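Local structure of ornithine decarboxylase (Entamoeba histolytica, 4AIB) at residues 161-173 with 202-215. The protein probably catalyses the pyridoxal-phosphate-dependent decarboxylation of L-ornithine, the single step that makes putrescine from ornithine. Residues are numbered along the deposited sequence; the frame is centred on the assembly and turned at random.
Sequences HDDEVEIVLKEIK and KARNTVTLAEQFGM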
loop_
_atom_site.group_PDB
_atom_site.type_symbol
_atom_site.label_atom_id
_atom_site.label_comp_id
_atom_site.label_asym_id
_atom_site.label_seq_id
_atom_site.Cartn_x
_atom_site.Cartn_y
_atom_site.Cartn_z
ATOM N N HIS A 161 -25.773 5.385 -12.633
ATOM C CA HIS A 161 -26.953 4.529 -12.763
ATOM C C HIS A 161 -27.830 4.916 -13.925
ATOM O O HIS A 161 -27.822 6.070 -14.363
ATOM C CB HIS A 161 -27.755 4.499 -11.461
ATOM C CG HIS A 161 -27.033 3.829 -10.310
ATOM N ND1 HIS A 161 -26.518 2.587 -10.400
ATOM C CD2 HIS A 161 -26.770 4.270 -9.015
ATOM C CE1 HIS A 161 -25.943 2.254 -9.229
ATOM N NE2 HIS A 161 -26.099 3.285 -8.381
ATOM N N ASP A 162 -28.594 3.941 -14.419
ATOM C CA ASP A 162 -29.422 4.074 -15.626
ATOM C C ASP A 162 -30.231 5.370 -15.725
ATOM O O ASP A 162 -30.211 6.039 -16.760
ATOM C CB ASP A 162 -30.366 2.872 -15.751
ATOM C CG ASP A 162 -29.631 1.576 -16.034
ATOM O OD1 ASP A 162 -29.113 1.415 -17.159
ATOM O OD2 ASP A 162 -29.584 0.709 -15.135
ATOM N N ASP A 163 -30.940 5.708 -14.651
ATOM C CA ASP A 163 -31.820 6.879 -14.614
ATOM C C ASP A 163 -31.064 8.206 -14.508
ATOM O O ASP A 163 -31.565 9.255 -14.922
ATOM C CB ASP A 163 -32.834 6.752 -13.469
ATOM C CG ASP A 163 -32.175 6.572 -12.102
ATOM O OD1 ASP A 163 -31.000 6.147 -12.035
ATOM O OD2 ASP A 163 -32.844 6.854 -11.086
ATOM N N GLU A 164 -29.858 8.151 -13.951
ATOM C CA GLU A 164 -29.047 9.347 -13.735
ATOM C C GLU A 164 -28.395 9.864 -15.018
ATOM O O GLU A 164 -28.004 11.030 -15.088
ATOM C CB GLU A 164 -27.992 9.088 -12.656
ATOM C CG GLU A 164 -28.562 8.950 -11.250
ATOM C CD GLU A 164 -27.553 8.441 -10.236
ATOM O OE1 GLU A 164 -26.332 8.591 -10.458
ATOM O OE2 GLU A 164 -27.986 7.886 -9.203
ATOM N N VAL A 165 -28.300 8.995 -16.024
ATOM C CA VAL A 165 -27.673 9.313 -17.316
ATOM C C VAL A 165 -28.316 10.522 -18.004
ATOM O O VAL A 165 -27.614 11.366 -18.566
ATOM C CB VAL A 165 -27.681 8.089 -18.268
ATOM C CG1 VAL A 165 -26.974 8.405 -19.580
ATOM C CG2 VAL A 165 -27.029 6.884 -17.602
ATOM N N GLU A 166 -29.644 10.600 -17.945
ATOM C CA GLU A 166 -30.394 11.710 -18.535
ATOM C C GLU A 166 -30.211 13.018 -17.769
ATOM O O GLU A 166 -30.120 14.087 -18.376
ATOM C CB GLU A 166 -31.882 11.366 -18.637
ATOM C CG GLU A 166 -32.248 10.531 -19.853
ATOM C CD GLU A 166 -33.700 10.091 -19.847
ATOM O OE1 GLU A 166 -34.084 9.300 -18.958
ATOM O OE2 GLU A 166 -34.457 10.531 -20.739
ATOM N N ILE A 167 -30.160 12.923 -16.440
ATOM C CA ILE A 167 -29.974 14.088 -15.567
ATOM C C ILE A 167 -28.603 14.733 -15.798
ATOM O O ILE A 167 -28.480 15.963 -15.811
ATOM C CB ILE A 167 -30.167 13.720 -14.070
ATOM C CG1 ILE A 167 -31.590 13.188 -13.804
ATOM C CG2 ILE A 167 -29.834 14.895 -13.153
ATOM C CD1 ILE A 167 -32.719 14.175 -14.052
ATOM N N VAL A 168 -27.586 13.898 -15.991
ATOM C CA VAL A 168 -26.229 14.371 -16.264
ATOM C C VAL A 168 -26.131 14.971 -17.670
ATOM O O VAL A 168 -25.608 16.075 -17.838
ATOM C CB VAL A 168 -25.176 13.256 -16.045
ATOM C CG1 VAL A 168 -23.786 13.721 -16.457
ATOM C CG2 VAL A 168 -25.165 12.823 -14.586
ATOM N N LEU A 169 -26.656 14.255 -18.667
ATOM C CA LEU A 169 -26.676 14.737 -20.052
ATOM C C LEU A 169 -27.413 16.068 -20.201
ATOM O O LEU A 169 -27.025 16.907 -21.017
ATOM C CB LEU A 169 -27.285 13.693 -20.996
ATOM C CG LEU A 169 -26.396 12.555 -21.506
ATOM C CD1 LEU A 169 -27.239 11.518 -22.234
ATOM C CD2 LEU A 169 -25.281 13.063 -22.411
ATOM N N LYS A 170 -28.473 16.250 -19.414
ATOM C CA LYS A 170 -29.209 17.512 -19.369
ATOM C C LYS A 170 -28.321 18.631 -18.831
ATOM O O LYS A 170 -28.318 19.737 -19.371
ATOM C CB LYS A 170 -30.477 17.374 -18.517
ATOM C CG LYS A 170 -31.326 18.635 -18.430
ATOM C CD LYS A 170 -32.563 18.418 -17.570
ATOM C CE LYS A 170 -33.222 19.736 -17.185
ATOM N NZ LYS A 170 -33.810 20.460 -18.349
ATOM N N GLU A 171 -27.564 18.327 -17.777
ATOM C CA GLU A 171 -26.665 19.293 -17.146
ATOM C C GLU A 171 -25.497 19.684 -18.057
ATOM O O GLU A 171 -25.091 20.848 -18.086
ATOM C CB GLU A 171 -26.150 18.752 -15.805
ATOM C CG GLU A 171 -25.394 19.765 -14.951
ATOM C CD GLU A 171 -26.281 20.848 -14.353
ATOM O OE1 GLU A 171 -27.492 20.608 -14.154
ATOM O OE2 GLU A 171 -25.757 21.945 -14.069
ATOM N N ILE A 172 -24.967 18.712 -18.801
ATOM C CA ILE A 172 -23.903 18.979 -19.772
ATOM C C ILE A 172 -24.418 19.913 -20.872
ATOM O O ILE A 172 -23.707 20.825 -21.302
ATOM C CB ILE A 172 -23.317 17.679 -20.378
ATOM C CG1 ILE A 172 -22.771 16.769 -19.272
ATOM C CG2 ILE A 172 -22.206 17.999 -21.372
ATOM C CD1 ILE A 172 -22.520 15.338 -19.701
ATOM N N LYS A 173 -25.660 19.690 -21.302
ATOM C CA LYS A 173 -26.307 20.532 -22.308
ATOM C C LYS A 173 -26.641 21.921 -21.760
ATOM O O LYS A 173 -26.440 22.927 -22.444
ATOM C CB LYS A 173 -27.576 19.859 -22.846
ATOM C CG LYS A 173 -28.057 20.432 -24.172
ATOM C CD LYS A 173 -29.492 20.043 -24.487
ATOM C CE LYS A 173 -29.996 20.812 -25.699
ATOM N NZ LYS A 173 -31.406 20.490 -26.052
ATOM N N LYS A 202 -25.442 -0.910 -24.113
ATOM C CA LYS A 202 -25.875 0.171 -23.229
ATOM C C LYS A 202 -25.227 1.500 -23.630
ATOM O O LYS A 202 -25.849 2.559 -23.518
ATOM C CB LYS A 202 -25.536 -0.177 -21.775
ATOM C CG LYS A 202 -26.128 0.755 -20.728
ATOM C CD LYS A 202 -25.819 0.254 -19.327
ATOM C CE LYS A 202 -26.073 1.329 -18.284
ATOM N NZ LYS A 202 -25.903 0.809 -16.899
ATOM N N ALA A 203 -23.982 1.430 -24.098
ATOM C CA ALA A 203 -23.254 2.606 -24.573
ATOM C C ALA A 203 -23.802 3.108 -25.907
ATOM O O ALA A 203 -23.868 4.316 -26.137
ATOM C CB ALA A 203 -21.765 2.308 -24.686
ATOM N N ARG A 204 -24.190 2.176 -26.777
ATOM C CA ARG A 204 -24.769 2.506 -28.082
ATOM C C ARG A 204 -26.086 3.269 -27.930
ATOM O O ARG A 204 -26.372 4.193 -28.696
ATOM C CB ARG A 204 -24.966 1.234 -28.920
ATOM C CG ARG A 204 -25.523 1.457 -30.323
ATOM C CD ARG A 204 -24.517 2.132 -31.246
ATOM N NE ARG A 204 -25.152 2.672 -32.447
ATOM C CZ ARG A 204 -25.619 3.915 -32.560
ATOM N NH1 ARG A 204 -25.525 4.765 -31.546
ATOM N NH2 ARG A 204 -26.181 4.308 -33.694
ATOM N N ASN A 205 -26.874 2.879 -26.930
ATOM C CA ASN A 205 -28.124 3.561 -26.604
ATOM C C ASN A 205 -27.891 4.951 -26.016
ATOM O O ASN A 205 -28.701 5.859 -26.214
ATOM C CB ASN A 205 -28.964 2.715 -25.644
ATOM C CG ASN A 205 -29.386 1.387 -26.248
ATOM O OD1 ASN A 205 -29.832 1.322 -27.395
ATOM N ND2 ASN A 205 -29.255 0.318 -25.471
ATOM N N THR A 206 -26.780 5.107 -25.297
ATOM C CA THR A 206 -26.396 6.391 -24.709
ATOM C C THR A 206 -25.960 7.383 -25.790
ATOM O O THR A 206 -26.178 8.589 -25.656
ATOM C CB THR A 206 -25.281 6.220 -23.650
ATOM O OG1 THR A 206 -25.623 5.151 -22.759
ATOM C CG2 THR A 206 -25.095 7.498 -22.836
ATOM N N VAL A 207 -25.356 6.866 -26.861
ATOM C CA VAL A 207 -24.937 7.683 -28.004
ATOM C C VAL A 207 -26.148 8.301 -28.709
ATOM O O VAL A 207 -26.191 9.514 -28.923
ATOM C CB VAL A 207 -24.076 6.876 -29.009
ATOM C CG1 VAL A 207 -23.816 7.676 -30.279
ATOM C CG2 VAL A 207 -22.758 6.466 -28.372
ATOM N N THR A 208 -27.126 7.461 -29.050
ATOM C CA THR A 208 -28.357 7.908 -29.714
ATOM C C THR A 208 -29.183 8.858 -28.844
ATOM O O THR A 208 -29.837 9.765 -29.360
ATOM C CB THR A 208 -29.243 6.724 -30.158
ATOM O OG1 THR A 208 -29.302 5.745 -29.113
ATOM C CG2 THR A 208 -28.691 6.079 -31.421
ATOM N N LEU A 209 -29.147 8.642 -27.530
ATOM C CA LEU A 209 -29.806 9.530 -26.577
ATOM C C LEU A 209 -29.121 10.895 -26.552
ATOM O O LEU A 209 -29.788 11.929 -26.588
ATOM C CB LEU A 209 -29.827 8.904 -25.175
ATOM C CG LEU A 209 -30.484 9.662 -24.013
ATOM C CD1 LEU A 209 -31.977 9.866 -24.234
ATOM C CD2 LEU A 209 -30.236 8.926 -22.705
ATOM N N ALA A 210 -27.789 10.885 -26.505
ATOM C CA ALA A 210 -26.990 12.111 -26.501
ATOM C C ALA A 210 -27.050 12.843 -27.840
ATOM O O ALA A 210 -26.947 14.071 -27.884
ATOM C CB ALA A 210 -25.548 11.807 -26.126
ATOM N N GLU A 211 -27.211 12.085 -28.925
ATOM C CA GLU A 211 -27.384 12.658 -30.261
ATOM C C GLU A 211 -28.689 13.442 -30.361
ATOM O O GLU A 211 -28.768 14.431 -31.089
ATOM C CB GLU A 211 -27.337 11.573 -31.339
ATOM C CG GLU A 211 -25.932 11.196 -31.787
ATOM C CD GLU A 211 -25.923 10.220 -32.951
ATOM O OE1 GLU A 211 -26.722 9.258 -32.940
ATOM O OE2 GLU A 211 -25.116 10.417 -33.884
ATOM N N GLN A 212 -29.701 12.992 -29.621
ATOM C CA GLN A 212 -30.983 13.688 -29.541
ATOM C C GLN A 212 -30.880 14.969 -28.711
ATOM O O GLN A 212 -31.669 15.898 -28.892
ATOM C CB GLN A 212 -32.059 12.765 -28.968
ATOM C CG GLN A 212 -32.566 11.703 -29.930
ATOM C CD GLN A 212 -33.674 10.855 -29.334
ATOM O OE1 GLN A 212 -33.556 10.346 -28.218
ATOM N NE2 GLN A 212 -34.759 10.693 -30.081
ATOM N N PHE A 213 -29.905 15.012 -27.805
ATOM C CA PHE A 213 -29.604 16.217 -27.029
ATOM C C PHE A 213 -28.862 17.267 -27.864
ATOM O O PHE A 213 -28.542 18.350 -27.370
ATOM C CB PHE A 213 -28.784 15.862 -25.782
ATOM C CG PHE A 213 -29.616 15.470 -24.591
ATOM C CD1 PHE A 213 -30.192 14.207 -24.508
ATOM C CD2 PHE A 213 -29.805 16.359 -23.538
ATOM C CE1 PHE A 213 -30.955 13.843 -23.407
ATOM C CE2 PHE A 213 -30.566 16.001 -22.434
ATOM C CZ PHE A 213 -31.141 14.741 -22.369
ATOM N N GLY A 214 -28.593 16.940 -29.126
ATOM C CA GLY A 214 -27.884 17.840 -30.031
ATOM C C GLY A 214 -26.376 17.742 -29.899
ATOM O O GLY A 214 -25.647 18.614 -30.374
ATOM N N MET A 215 -25.914 16.675 -29.252
ATOM C CA MET A 215 -24.487 16.439 -29.041
ATOM C C MET A 215 -23.933 15.476 -30.086
ATOM O O MET A 215 -24.669 14.658 -30.640
ATOM C CB MET A 215 -24.236 15.879 -27.640
ATOM C CG MET A 215 -24.620 16.815 -26.506
ATOM S SD MET A 215 -24.863 15.922 -24.959
ATOM C CE MET A 215 -25.050 17.281 -23.811
#
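Leu-169 and Phe-213 meet through a CH-pi contact: CB of Leu-169 sits 4.2 Å from the centroid of the Phe-213 ring, 9° off its normal and thus squarely over one face. The same ring reaches the backbone of the facing helix, its CE2 3.7 Å from Lys-170 CA.

Leu-169 is also the centre of the apolar contacts. A chi1 of -82° sets its CG beside the backbone N, and the branch at CG then sends CD1 to Leu-209 CD2 and CD2 to within 3.9 Å of both Ala-210 CB and Met-215 SD. The extended chain of Met-215 carries its CE past Leu-169 to Ile-172 CG2, 3.8 Å away, and to Lys-173 CB. One helical turn before Leu-169, Val-165 CG1 meets Thr-206 CG2 at 3.9 Å. Glu-166 crosses Leu-209 at about a right angle, CG against CD2, and Lys-173 runs obliquely past Phe-213, CD against CD2.

The polar contact lies at the opposite end, where extended Lys-202 brings NZ to Asp-162 OD1 in a salt bridge whose hydrogen bond is weak, at 3.3 Å. Thr-206 turns its hydroxyl to its own helix, OG1 donating to Lys-202 O, which also accepts from Thr-206 N on the other face of the carbonyl plane.

A Schellman motif with Gly-214 at positive phi closes the C-terminal end of helix 194-212 and leads into Met-215. The axes of segments 164-173 and 202-212 approach to 10.8 Å with a crossing angle of -38°, running roughly the same way, and Leu-179 of strand 179-184 touches Leu-169, Ile-172, Ala-210 and Met-215 beneath them. This is the packing of consecutive outer helices around the parallel strands of a TIM-type alpha/beta barrel, here the pyridoxal-binding domain.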